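Side-chain contacts in putative arylalkylamine N-Acetyltransferase 7 (Aedes aegypti, PDB 4FD7), which probably transfers an acetyl group from acetyl-coenzyme A to an amine substrate, as a member of the GNAT family of N-acetyltransferases: residues A[40-43]-A[44-48]; A[121-124]-A[125-129]; A[165-168]-A[169-172]; A[8-11]-A[12-15]; A[65-68]-A[69-72]. One frame throughout, in Å; residues are numbered along the deposited sequence.

Contact 1: residues A[40-43]-A[44-48]; sequences RFED and AIRHM
Ala44, Ile45, Arg46 and His47 each donate their backbone N-H to the carbonyl four residues back, and Arg46 N to Glu42 O, at 2.8 Å and 161°, is representative of these first turns of helix 41-55. On the outer side of the helix, Glu42 and Arg46 are one turn apart. The Glu42 chain runs out with CG anti to the backbone N (chi1 -167°) and then bends, so that its CG methylene, rather than its carboxylate, lies over one face of the Arg46 guanidinium, toward its rim, 3.5 Å from Arg46 NE. The carboxylate and guanidinium planes are steeply inclined, 76° apart, and the ion pair is long, with Glu42 OE2 3.8 Å from Arg46 NE. A water closes the gap, donating to Glu42 OE2 and accepting from Arg46 NH2; a second links Arg46 NH1 to Asp43 OD1. The other Asp43 oxygen faces back along the chain, and Arg40 NE donates to Asp43 OD2 at 2.8 Å through the oxygen's anti lone pair, in the guanidinium plane. Arg40 NH2 also donates a hydrogen bond to Asp96 O. Towards the protein interior, Ile45 packs on Val75 and Trp78 of helix 68-81, while His47 touches Ile98 and Val101. Arg40 therefore ties the start of the helix by a direct salt bridge, whereas Arg46 is coupled to Glu42 and Asp43 more loosely, mainly through water.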
loop_
_atom_site.group_PDB
_atom_site.type_symbol
_atom_site.label_atom_id
_atom_site.label_comp_id
_atom_site.label_asym_id
_atom_site.label_seq_id
_atom_site.Cartn_x
_atom_site.Cartn_y
_atom_site.Cartn_z
ATOM N N ARG A 40 -15.444 -9.246 2.938
ATOM C CA ARG A 40 -14.239 -9.269 3.765
ATOM C C ARG A 40 -13.688 -7.858 4.021
ATOM O O ARG A 40 -12.624 -7.696 4.652
ATOM C CB ARG A 40 -13.159 -10.132 3.124
ATOM C CG ARG A 40 -13.605 -11.539 2.735
ATOM C CD ARG A 40 -14.169 -12.346 3.910
ATOM N NE ARG A 40 -13.261 -12.458 5.062
ATOM C CZ ARG A 40 -12.245 -13.313 5.180
ATOM N NH1 ARG A 40 -11.514 -13.311 6.288
ATOM N NH2 ARG A 40 -11.940 -14.166 4.204
ATOM N N PHE A 41 -14.408 -6.842 3.550
ATOM C CA PHE A 41 -13.948 -5.464 3.736
ATOM C C PHE A 41 -13.588 -5.163 5.203
ATOM O O PHE A 41 -12.472 -4.724 5.492
ATOM C CB PHE A 41 -14.966 -4.442 3.214
ATOM C CG PHE A 41 -14.935 -4.251 1.715
ATOM C CD1 PHE A 41 -14.128 -5.043 0.909
ATOM C CD2 PHE A 41 -15.694 -3.257 1.120
ATOM C CE1 PHE A 41 -14.094 -4.855 -0.471
ATOM C CE2 PHE A 41 -15.666 -3.057 -0.247
ATOM C CZ PHE A 41 -14.867 -3.859 -1.049
ATOM N N GLU A 42 -14.498 -5.441 6.136
ATOM C CA GLU A 42 -14.200 -5.084 7.522
ATOM C C GLU A 42 -13.036 -5.926 8.030
ATOM O O GLU A 42 -12.165 -5.396 8.742
ATOM C CB GLU A 42 -15.410 -5.169 8.464
ATOM C CG GLU A 42 -15.157 -4.498 9.842
ATOM C CD GLU A 42 -15.176 -2.958 9.806
ATOM O OE1 GLU A 42 -15.835 -2.382 8.909
ATOM O OE2 GLU A 42 -14.539 -2.323 10.682
ATOM N N ASP A 43 -12.973 -7.199 7.621
ATOM C CA ASP A 43 -11.888 -8.046 8.089
ATOM C C ASP A 43 -10.576 -7.395 7.667
ATOM O O ASP A 43 -9.649 -7.251 8.479
ATOM C CB ASP A 43 -12.019 -9.476 7.540
ATOM C CG ASP A 43 -13.172 -10.240 8.172
ATOM O OD1 ASP A 43 -13.604 -9.851 9.273
ATOM O OD2 ASP A 43 -13.632 -11.236 7.574
ATOM N N ALA A 44 -10.554 -6.910 6.419
ATOM C CA ALA A 44 -9.360 -6.270 5.882
ATOM C C ALA A 44 -9.005 -5.051 6.720
ATOM O O ALA A 44 -7.846 -4.874 7.120
ATOM C CB ALA A 44 -9.568 -5.879 4.430
ATOM N N ILE A 45 -10.020 -4.237 7.006
ATOM C CA ILE A 45 -9.817 -3.035 7.793
ATOM C C ILE A 45 -9.194 -3.444 9.120
ATOM O O ILE A 45 -8.177 -2.876 9.543
ATOM C CB ILE A 45 -11.147 -2.285 8.008
ATOM C CG1 ILE A 45 -11.610 -1.650 6.697
ATOM C CG2 ILE A 45 -11.023 -1.245 9.135
ATOM C CD1 ILE A 45 -10.605 -0.727 6.087
ATOM N N ARG A 46 -9.749 -4.485 9.744
ATOM C CA ARG A 46 -9.243 -4.880 11.044
ATOM C C ARG A 46 -7.808 -5.373 10.936
ATOM O O ARG A 46 -6.961 -5.027 11.769
ATOM C CB ARG A 46 -10.186 -5.884 11.718
ATOM C CG ARG A 46 -11.369 -5.175 12.358
ATOM C CD ARG A 46 -12.614 -6.043 12.555
ATOM N NE ARG A 46 -13.740 -5.202 12.966
ATOM C CZ ARG A 46 -14.902 -5.655 13.441
ATOM N NH1 ARG A 46 -15.129 -6.956 13.563
ATOM N NH2 ARG A 46 -15.844 -4.797 13.802
ATOM N N HIS A 47 -7.519 -6.104 9.862
ATOM C CA HIS A 47 -6.171 -6.592 9.647
ATOM C C HIS A 47 -5.243 -5.382 9.543
ATOM O O HIS A 47 -4.188 -5.338 10.186
ATOM C CB HIS A 47 -6.134 -7.427 8.368
ATOM C CG HIS A 47 -4.820 -8.068 8.090
ATOM N ND1 HIS A 47 -3.747 -7.378 7.569
ATOM C CD2 HIS A 47 -4.418 -9.358 8.200
ATOM C CE1 HIS A 47 -2.735 -8.205 7.401
ATOM N NE2 HIS A 47 -3.122 -9.414 7.772
ATOM N N MET A 48 -5.673 -4.373 8.786
ATOM C CA MET A 48 -4.844 -3.185 8.616
ATOM C C MET A 48 -4.607 -2.524 9.976
ATOM O O MET A 48 -3.495 -2.100 10.275
ATOM C CB MET A 48 -5.481 -2.202 7.625
ATOM C CG MET A 48 -5.556 -2.713 6.172
ATOM S SD MET A 48 -3.952 -2.896 5.332
ATOM C CE MET A 48 -3.400 -1.211 5.250
HETATM O O HOH W 1 -16.321 -1.732 12.930
HETATM O O HOH W 2 -13.472 -9.004 11.626
#

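Contact 2: residues A[121-124]-A[125-129]; sequences IFQA and IYDTI
Gln123 and Asp127 form an i to i+4 side-chain pair on an α-helix, helix 120-136, which lies in sequence between strands 98-108 and 146-155 of the five-stranded GNAT sheet. Gln123 NE2 donates to Asp127 OD1 at 3.2 Å, with the acceptor in the plane of the amide. The carboxylate is turned 41° against that plane, and Asp127 OD1 is met on its syn side, the donor lying out of the carboxylate plane. The bend at chi2 (79°) turns the amide toward the following turn, where NE2 meets Asp127; Gln123 CG, placed by chi1, lies 3.5 Å from Asp127 OD2. Both ends have further partners: Gln123 OE1 accepts from Phe117 N, Gln123 NE2 also donates to Ala115 O, and Asp127 OD2 makes a salt bridge with Arg219. The pair thus pins two neighbouring loops to the helix.

On the apolar side, the Phe122 ring crosses Ile125 at about a right angle, Phe122 CD1 lying 4.2 Å from Ile125 CB, and Phe122 CE2 comes to 4.0 Å from Tyr126 CB. Phe122 leans on Val74 and Leu77 of helix 68-81, and Ile125 on Met58 of helix 57-62. One turn further along, Thr128 bends back on the helix. Its hydroxyl is hydrogen-bonded to Tyr222 OH and donates to Ala124 O at 2.6 Å, while Thr128 N reaches the same oxygen from the opposite face of the carbonyl plane.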
loop_
_atom_site.group_PDB
_atom_site.type_symbol
_atom_site.label_atom_id
_atom_site.label_comp_id
_atom_site.label_asym_id
_atom_site.label_seq_id
_atom_site.Cartn_x
_atom_site.Cartn_y
_atom_site.Cartn_z
ATOM N N ILE A 121 -1.459 14.017 13.711
ATOM C CA ILE A 121 -0.653 12.850 13.382
ATOM C C ILE A 121 -0.911 12.341 11.951
ATOM O O ILE A 121 0.019 12.254 11.132
ATOM C CB ILE A 121 -0.914 11.714 14.386
ATOM C CG1 ILE A 121 -0.222 12.008 15.729
ATOM C CG2 ILE A 121 -0.451 10.358 13.827
ATOM C CD1 ILE A 121 -0.644 11.038 16.836
ATOM N N PHE A 122 -2.160 11.997 11.639
ATOM C CA PHE A 122 -2.383 11.492 10.281
ATOM C C PHE A 122 -2.306 12.593 9.235
ATOM O O PHE A 122 -1.923 12.340 8.098
ATOM C CB PHE A 122 -3.641 10.636 10.121
ATOM C CG PHE A 122 -3.659 9.870 8.825
ATOM C CD1 PHE A 122 -2.852 8.755 8.665
ATOM C CD2 PHE A 122 -4.434 10.295 7.746
ATOM C CE1 PHE A 122 -2.813 8.046 7.453
ATOM C CE2 PHE A 122 -4.414 9.598 6.539
ATOM C CZ PHE A 122 -3.593 8.464 6.387
ATOM N N GLN A 123 -2.633 13.823 9.608
ATOM C CA GLN A 123 -2.519 14.894 8.632
ATOM C C GLN A 123 -1.065 15.021 8.208
ATOM O O GLN A 123 -0.771 15.213 7.022
ATOM C CB GLN A 123 -3.030 16.221 9.176
ATOM C CG GLN A 123 -3.072 17.296 8.103
ATOM C CD GLN A 123 -4.281 17.153 7.195
ATOM O OE1 GLN A 123 -5.416 17.143 7.665
ATOM N NE2 GLN A 123 -4.042 17.040 5.888
ATOM N N ALA A 124 -0.160 14.889 9.179
ATOM C CA ALA A 124 1.266 14.918 8.888
ATOM C C ALA A 124 1.685 13.735 8.031
ATOM O O ALA A 124 2.463 13.892 7.085
ATOM C CB ALA A 124 2.077 14.953 10.176
ATOM N N ILE A 125 1.193 12.543 8.343
ATOM C CA ILE A 125 1.587 11.394 7.521
ATOM C C ILE A 125 1.117 11.556 6.069
ATOM O O ILE A 125 1.895 11.441 5.103
ATOM C CB ILE A 125 1.066 10.087 8.112
ATOM C CG1 ILE A 125 1.765 9.822 9.446
ATOM C CG2 ILE A 125 1.264 8.919 7.119
ATOM C CD1 ILE A 125 1.117 8.739 10.282
ATOM N N TYR A 126 -0.169 11.839 5.930
ATOM C CA TYR A 126 -0.780 12.119 4.642
ATOM C C TYR A 126 -0.029 13.185 3.835
ATOM O O TYR A 126 0.303 12.976 2.666
ATOM C CB TYR A 126 -2.222 12.565 4.871
ATOM C CG TYR A 126 -2.983 12.821 3.605
ATOM C CD1 TYR A 126 -3.137 14.111 3.117
ATOM C CD2 TYR A 126 -3.556 11.778 2.896
ATOM C CE1 TYR A 126 -3.832 14.360 1.952
ATOM C CE2 TYR A 126 -4.255 12.018 1.710
ATOM C CZ TYR A 126 -4.387 13.316 1.249
ATOM O OH TYR A 126 -5.085 13.585 0.084
ATOM N N ASP A 127 0.205 14.339 4.452
ATOM C CA ASP A 127 0.903 15.433 3.788
ATOM C C ASP A 127 2.358 15.075 3.467
ATOM O O ASP A 127 2.920 15.568 2.498
ATOM C CB ASP A 127 0.876 16.692 4.655
ATOM C CG ASP A 127 -0.515 17.255 4.815
ATOM O OD1 ASP A 127 -1.417 16.811 4.071
ATOM O OD2 ASP A 127 -0.695 18.152 5.680
ATOM N N THR A 128 2.973 14.226 4.280
ATOM C CA THR A 128 4.341 13.783 3.981
ATOM C C THR A 128 4.377 12.949 2.704
ATOM O O THR A 128 5.173 13.205 1.782
ATOM C CB THR A 128 4.910 12.926 5.116
ATOM O OG1 THR A 128 4.984 13.719 6.301
ATOM C CG2 THR A 128 6.306 12.427 4.756
ATOM N N ILE A 129 3.517 11.934 2.658
ATOM C CA ILE A 129 3.420 11.106 1.462
ATOM C C ILE A 129 3.073 11.986 0.271
ATOM O O ILE A 129 3.631 11.834 -0.808
ATOM C CB ILE A 129 2.348 10.009 1.617
ATOM C CG1 ILE A 129 2.772 8.998 2.681
ATOM C CG2 ILE A 129 2.108 9.306 0.289
ATOM C CD1 ILE A 129 1.593 8.377 3.415
#

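Contact 3: residues A[165-168]-A[169-172]; sequences ATEI and LRAR
Glu167 and Arg170, three residues apart on helix 164-170, lie side by side and point the same way, and their flat ends meet almost in one plane, with the carboxylate and guanidinium 22° apart. The arginine grips side-on with two nitrogens: Arg170 NE donates to Glu167 OE1 at 2.8 Å and 169°, and Arg170 NH2 donates to Glu167 OE2 at 3.1 Å. Each acid oxygen is met on its syn side and lies within a few degrees of the guanidinium plane, while the donors stand somewhat out of the carboxylate plane. Arg170 starts out anti to its own N (chi1 -161°) and bends at chi3, which turns the guanidinium back over the preceding turn. There Thr166 runs alongside, its CG2 methyl 3.7 Å from Arg170 NH2. Glu167 OE1 also accepts from His16 NE2, linking the pair to strand 14-21.

On another side Leu169 touches Ala196, Val200 and Leu153. Further along the chain, a water donates to Ile168 O and accepts from Arg172 NE at 2.9 Å; the Arg172 guanidinium continues to Asn102, Ser184 and Thr186. Ala165 closes an Arg-x-x-Gly-x-Ala sequence that matches the GNAT signature, whose loop, as in relatives, probably holds the coenzyme A pyrophosphate. The paired bonds fix the rotation of the Arg170 end, the charge of Glu167 is probably shared between Arg170 and His16, and through the His16 bond Glu167 joins the helix to strand 14-21.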
loop_
_atom_site.group_PDB
_atom_site.type_symbol
_atom_site.label_atom_id
_atom_site.label_comp_id
_atom_site.label_asym_id
_atom_site.label_seq_id
_atom_site.Cartn_x
_atom_site.Cartn_y
_atom_site.Cartn_z
ATOM N N ALA A 165 4.834 -10.033 0.895
ATOM C CA ALA A 165 4.693 -8.633 0.477
ATOM C C ALA A 165 5.081 -8.459 -0.993
ATOM O O ALA A 165 4.371 -7.807 -1.785
ATOM C CB ALA A 165 5.533 -7.716 1.361
ATOM N N THR A 166 6.222 -9.041 -1.349
ATOM C CA THR A 166 6.678 -9.044 -2.724
ATOM C C THR A 166 5.588 -9.574 -3.652
ATOM O O THR A 166 5.232 -8.925 -4.631
ATOM C CB THR A 166 7.923 -9.919 -2.884
ATOM O OG1 THR A 166 8.981 -9.401 -2.067
ATOM C CG2 THR A 166 8.368 -9.968 -4.343
ATOM N N GLU A 167 5.070 -10.760 -3.361
ATOM C CA GLU A 167 4.063 -11.344 -4.253
ATOM C C GLU A 167 2.746 -10.558 -4.338
ATOM O O GLU A 167 2.099 -10.523 -5.408
ATOM C CB GLU A 167 3.825 -12.826 -3.916
ATOM C CG GLU A 167 5.082 -13.702 -3.962
ATOM C CD GLU A 167 5.910 -13.548 -5.243
ATOM O OE1 GLU A 167 5.346 -13.468 -6.352
ATOM O OE2 GLU A 167 7.153 -13.514 -5.149
ATOM N N ILE A 168 2.363 -9.905 -3.237
ATOM C CA ILE A 168 1.159 -9.077 -3.248
ATOM C C ILE A 168 1.393 -7.884 -4.187
ATOM O O ILE A 168 0.504 -7.510 -4.960
ATOM C CB ILE A 168 0.772 -8.587 -1.826
ATOM C CG1 ILE A 168 0.138 -9.729 -1.045
ATOM C CG2 ILE A 168 -0.178 -7.417 -1.885
ATOM C CD1 ILE A 168 0.050 -9.472 0.433
ATOM N N LEU A 169 2.587 -7.296 -4.130
ATOM C CA LEU A 169 2.921 -6.246 -5.092
ATOM C C LEU A 169 2.991 -6.773 -6.517
ATOM O O LEU A 169 2.674 -6.058 -7.463
ATOM C CB LEU A 169 4.262 -5.609 -4.772
ATOM C CG LEU A 169 4.334 -4.808 -3.478
ATOM C CD1 LEU A 169 5.754 -4.411 -3.216
ATOM C CD2 LEU A 169 3.436 -3.570 -3.576
ATOM N N ARG A 170 3.467 -8.003 -6.687
ATOM C CA ARG A 170 3.643 -8.517 -8.031
ATOM C C ARG A 170 2.285 -8.666 -8.691
ATOM O O ARG A 170 2.149 -8.491 -9.911
ATOM C CB ARG A 170 4.423 -9.851 -8.048
ATOM C CG ARG A 170 5.002 -10.147 -9.429
ATOM C CD ARG A 170 5.503 -11.590 -9.537
ATOM N NE ARG A 170 6.440 -11.893 -8.460
ATOM C CZ ARG A 170 7.737 -11.592 -8.494
ATOM N NH1 ARG A 170 8.252 -10.979 -9.554
ATOM N NH2 ARG A 170 8.519 -11.905 -7.469
ATOM N N ALA A 171 1.272 -8.961 -7.881
ATOM C CA ALA A 171 -0.112 -9.036 -8.389
ATOM C C ALA A 171 -0.662 -7.759 -9.052
ATOM O O ALA A 171 -1.715 -7.797 -9.693
ATOM C CB ALA A 171 -1.060 -9.503 -7.291
ATOM N N ARG A 172 0.029 -6.639 -8.899
ATOM C CA ARG A 172 -0.426 -5.388 -9.499
ATOM C C ARG A 172 -0.304 -5.451 -11.014
ATOM O O ARG A 172 -1.035 -4.772 -11.756
ATOM C CB ARG A 172 0.384 -4.216 -8.947
ATOM C CG ARG A 172 -0.037 -3.804 -7.541
ATOM C CD ARG A 172 0.737 -2.571 -7.100
ATOM N NE ARG A 172 0.629 -2.368 -5.655
ATOM C CZ ARG A 172 1.110 -1.305 -5.019
ATOM N NH1 ARG A 172 1.715 -0.332 -5.698
ATOM N NH2 ARG A 172 0.970 -1.211 -3.707
HETATM O O HOH W 3 -0.416 -4.779 -4.530
#

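Contact 4: residues A[8-11]-A[12-15]; sequences KVPF and PSVW
Pro12 follows Phe11 through a cis peptide bond, and the proline comes to lie against the aromatic ring before it. Pro12 CA sits over one face of the Phe11 ring, 4.0 Å from the ring centroid and 25° off its normal, a CH-pi contact of the kind common where an aromatic residue precedes a cis-proline. The phenyl reaches this position because Phe11 CG is anti to the backbone N (chi1 -175°), which brings its face against Pro12 CA; Phe11 CD1 is also 4.0 Å from Pro12 CD. The two side chains cross at about a right angle.

Next, Ser13 turns its hydroxyl back across the bend towards Pro10. Ser13 OG is modelled 2.3 Å from Pro10 O, a hydrogen bond at a length too short to be trusted, so its detail is doubtful. Ser13 N donates to the carboxylate of Asp35, on the neighbouring strand 28-35.

Trp15, already on strand 14-21, returns to the loop with its indole. Val9 CG1 meets Trp15 CH2 at the ring edge, near its plane, at 4.0 Å, while Ser13 CB lies over one face of the indole, toward its rim. Trp15 NE1 donates to Asp35, and the ring rests on Pro174, Leu175 and Ala178 of helix 172-179. One acid therefore takes both the Ser13 amide and the Trp15 indole N-H, and this, together with largely apolar packing about the cis bend, leads the chain from the N-terminal loop into the edge strand.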
loop_
_atom_site.group_PDB
_atom_site.type_symbol
_atom_site.label_atom_id
_atom_site.label_comp_id
_atom_site.label_asym_id
_atom_site.label_seq_id
_atom_site.Cartn_x
_atom_site.Cartn_y
_atom_site.Cartn_z
ATOM N N LYS A 8 -17.090 -5.346 -16.324
ATOM C CA LYS A 8 -16.903 -6.518 -17.176
ATOM C C LYS A 8 -15.666 -7.337 -16.806
ATOM O O LYS A 8 -15.547 -8.502 -17.195
ATOM C CB LYS A 8 -16.838 -6.105 -18.639
ATOM C CG LYS A 8 -17.831 -5.021 -19.000
ATOM C CD LYS A 8 -18.593 -5.387 -20.266
ATOM C CE LYS A 8 -19.206 -4.162 -20.908
ATOM N NZ LYS A 8 -19.057 -4.217 -22.398
ATOM N N VAL A 9 -14.738 -6.721 -16.078
ATOM C CA VAL A 9 -13.607 -7.448 -15.509
ATOM C C VAL A 9 -14.135 -8.372 -14.417
ATOM O O VAL A 9 -14.834 -7.917 -13.518
ATOM C CB VAL A 9 -12.576 -6.473 -14.896
ATOM C CG1 VAL A 9 -11.398 -7.230 -14.306
ATOM C CG2 VAL A 9 -12.099 -5.461 -15.946
ATOM N N PRO A 10 -13.819 -9.680 -14.487
ATOM C CA PRO A 10 -14.382 -10.599 -13.483
ATOM C C PRO A 10 -14.058 -10.172 -12.054
ATOM O O PRO A 10 -12.946 -9.703 -11.793
ATOM C CB PRO A 10 -13.715 -11.944 -13.819
ATOM C CG PRO A 10 -13.369 -11.819 -15.295
ATOM C CD PRO A 10 -12.962 -10.379 -15.463
ATOM N N PHE A 11 -15.028 -10.317 -11.155
ATOM C CA PHE A 11 -14.847 -9.905 -9.777
ATOM C C PHE A 11 -15.617 -10.824 -8.844
ATOM O O PHE A 11 -16.810 -11.068 -9.056
ATOM C CB PHE A 11 -15.292 -8.452 -9.579
ATOM C CG PHE A 11 -15.024 -7.924 -8.193
ATOM C CD1 PHE A 11 -16.007 -7.971 -7.218
ATOM C CD2 PHE A 11 -13.781 -7.386 -7.867
ATOM C CE1 PHE A 11 -15.762 -7.488 -5.931
ATOM C CE2 PHE A 11 -13.526 -6.896 -6.589
ATOM C CZ PHE A 11 -14.515 -6.961 -5.619
ATOM N N PRO A 12 -14.947 -11.337 -7.801
ATOM C CA PRO A 12 -13.502 -11.202 -7.551
ATOM C C PRO A 12 -12.641 -12.102 -8.434
ATOM O O PRO A 12 -12.988 -13.265 -8.639
ATOM C CB PRO A 12 -13.355 -11.623 -6.088
ATOM C CG PRO A 12 -14.572 -12.472 -5.811
ATOM C CD PRO A 12 -15.667 -11.882 -6.638
ATOM N N SER A 13 -11.537 -11.560 -8.943
ATOM C CA SER A 13 -10.606 -12.319 -9.757
ATOM C C SER A 13 -9.390 -12.723 -8.951
ATOM O O SER A 13 -8.953 -11.992 -8.054
ATOM C CB SER A 13 -10.144 -11.490 -10.948
ATOM O OG SER A 13 -11.234 -11.241 -11.817
ATOM N N VAL A 14 -8.828 -13.877 -9.284
ATOM C CA VAL A 14 -7.531 -14.251 -8.742
ATOM C C VAL A 14 -6.445 -13.775 -9.688
ATOM O O VAL A 14 -6.434 -14.117 -10.873
ATOM C CB VAL A 14 -7.414 -15.769 -8.526
ATOM C CG1 VAL A 14 -6.024 -16.116 -7.958
ATOM C CG2 VAL A 14 -8.512 -16.232 -7.579
ATOM N N TRP A 15 -5.521 -12.978 -9.176
ATOM C CA TRP A 15 -4.521 -12.361 -10.039
ATOM C C TRP A 15 -3.188 -13.078 -10.082
ATOM O O TRP A 15 -2.488 -13.018 -11.091
ATOM C CB TRP A 15 -4.305 -10.892 -9.658
ATOM C CG TRP A 15 -5.567 -10.074 -9.802
ATOM C CD1 TRP A 15 -6.282 -9.486 -8.802
ATOM C CD2 TRP A 15 -6.264 -9.779 -11.018
ATOM N NE1 TRP A 15 -7.373 -8.836 -9.316
ATOM C CE2 TRP A 15 -7.388 -9.000 -10.674
ATOM C CE3 TRP A 15 -6.045 -10.093 -12.362
ATOM C CZ2 TRP A 15 -8.301 -8.538 -11.630
ATOM C CZ3 TRP A 15 -6.956 -9.636 -13.312
ATOM C CH2 TRP A 15 -8.064 -8.862 -12.938
#

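Contact 5: residues A[65-68]-A[69-72]; sequences AKDL and VAMG
Ala65 begins the approach to an N-capped helix, helix 68-81, and meets it through Met71, whose sulfur lies 4.0 Å from Ala65 CA. Met71 gets there because its chain is bent at both chi2 and chi3, so that SD curls back beside the loop; the side chain also touches Cys49 and Ala53 of helix 41-55.

Asp67 is the N-cap residue. Its side chain leaves anti to the backbone N (chi1 -166°), which swings the carboxylate toward the N-terminal turn, and Asp67 OD1 accepts from Ala70 N at 2.9 Å and 167°. The amide arrives on the anti side of the oxygen, 16° out of the carboxylate plane. Asp67 OD1 also lies 3.1 Å from Val69 N and close to the CB atoms of Val69 and Ala70. A negative carboxylate here would also suit the positive end of the helix dipole. The Asp67 side chain also touches Ile121 of helix 120-136, as does Ala70.

The backbone of Asp67 starts the regular helical bonding: Asp67 O accepts from Met71 N at 3.0 Å, and Met71 CG packs 3.3 Å from the same carbonyl oxygen. Leu68, the first residue within the helix, carries the pattern on, with Leu68 O accepting from Gly72 N at 2.9 Å.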
loop_
_atom_site.group_PDB
_atom_site.type_symbol
_atom_site.label_atom_id
_atom_site.label_comp_id
_atom_site.label_asym_id
_atom_site.label_seq_id
_atom_site.Cartn_x
_atom_site.Cartn_y
_atom_site.Cartn_z
ATOM N N ALA A 65 -0.967 3.806 16.369
ATOM C CA ALA A 65 -1.855 2.714 16.765
ATOM C C ALA A 65 -2.498 2.876 18.155
ATOM O O ALA A 65 -3.456 2.180 18.479
ATOM C CB ALA A 65 -1.134 1.363 16.659
ATOM N N LYS A 66 -1.955 3.766 18.973
ATOM C CA LYS A 66 -2.510 4.023 20.303
ATOM C C LYS A 66 -3.390 5.251 20.276
ATOM O O LYS A 66 -4.121 5.525 21.237
ATOM C CB LYS A 66 -1.389 4.241 21.335
ATOM C CG LYS A 66 -0.604 2.979 21.695
ATOM C CD LYS A 66 -1.512 1.769 21.912
ATOM C CE LYS A 66 -0.662 0.566 22.346
ATOM N NZ LYS A 66 -1.427 -0.703 22.492
ATOM N N ASP A 67 -3.332 5.994 19.175
ATOM C CA ASP A 67 -4.130 7.215 19.065
ATOM C C ASP A 67 -5.452 7.013 18.343
ATOM O O ASP A 67 -5.479 6.790 17.140
ATOM C CB ASP A 67 -3.360 8.328 18.356
ATOM C CG ASP A 67 -4.025 9.674 18.536
ATOM O OD1 ASP A 67 -5.021 9.969 17.831
ATOM O OD2 ASP A 67 -3.573 10.429 19.416
ATOM N N LEU A 68 -6.563 7.146 19.065
ATOM C CA LEU A 68 -7.866 6.843 18.458
ATOM C C LEU A 68 -8.281 7.809 17.341
ATOM O O LEU A 68 -8.921 7.386 16.366
ATOM C CB LEU A 68 -8.969 6.706 19.525
ATOM C CG LEU A 68 -8.754 5.621 20.592
ATOM C CD1 LEU A 68 -9.853 5.627 21.649
ATOM C CD2 LEU A 68 -8.641 4.247 19.967
ATOM N N VAL A 69 -7.938 9.091 17.465
ATOM C CA VAL A 69 -8.320 10.052 16.428
ATOM C C VAL A 69 -7.557 9.758 15.131
ATOM O O VAL A 69 -8.124 9.738 14.036
ATOM C CB VAL A 69 -8.078 11.508 16.885
ATOM C CG1 VAL A 69 -8.423 12.480 15.768
ATOM C CG2 VAL A 69 -8.919 11.826 18.121
ATOM N N ALA A 70 -6.265 9.499 15.256
ATOM C CA ALA A 70 -5.467 9.185 14.071
ATOM C C ALA A 70 -5.898 7.869 13.398
ATOM O O ALA A 70 -5.964 7.765 12.154
ATOM C CB ALA A 70 -3.995 9.171 14.432
ATOM N N MET A 71 -6.196 6.863 14.214
ATOM C CA MET A 71 -6.760 5.615 13.700
ATOM C C MET A 71 -8.079 5.868 12.969
ATOM O O MET A 71 -8.338 5.296 11.900
ATOM C CB MET A 71 -6.944 4.610 14.834
ATOM C CG MET A 71 -5.637 4.044 15.350
ATOM S SD MET A 71 -4.755 3.134 14.069
ATOM C CE MET A 71 -5.957 1.869 13.720
ATOM N N GLY A 72 -8.905 6.750 13.530
ATOM C CA GLY A 72 -10.157 7.110 12.895
ATOM C C GLY A 72 -9.926 7.749 11.535
ATOM O O GLY A 72 -10.699 7.518 10.598
#

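How the contacts relate
All five contacts are local and follow one another along the chain as contact 4, contact 1, contact 5, contact 2 and contact 3. Contacts 2 and 5, their centres about 13 Å apart, touch where Ile121 CG2 of helix 120-136 packs 3.8 Å from Ala70 CB of helix 68-81. Contacts 3 and 4 also touch, Ala171 O lying 4.0 Å from Trp15 CB, which brings the residue that follows helix 164-170 against strand 14-21. Contacts 2 and 4 lie on opposite sides of the chain's centre. Contacts 1 and 3 lie on helices that touch strands of the five-stranded sheet, contact 4 leads into its outermost strand 14-21, and contacts 2 and 5 join helices to one another, consistent with a GNAT fold.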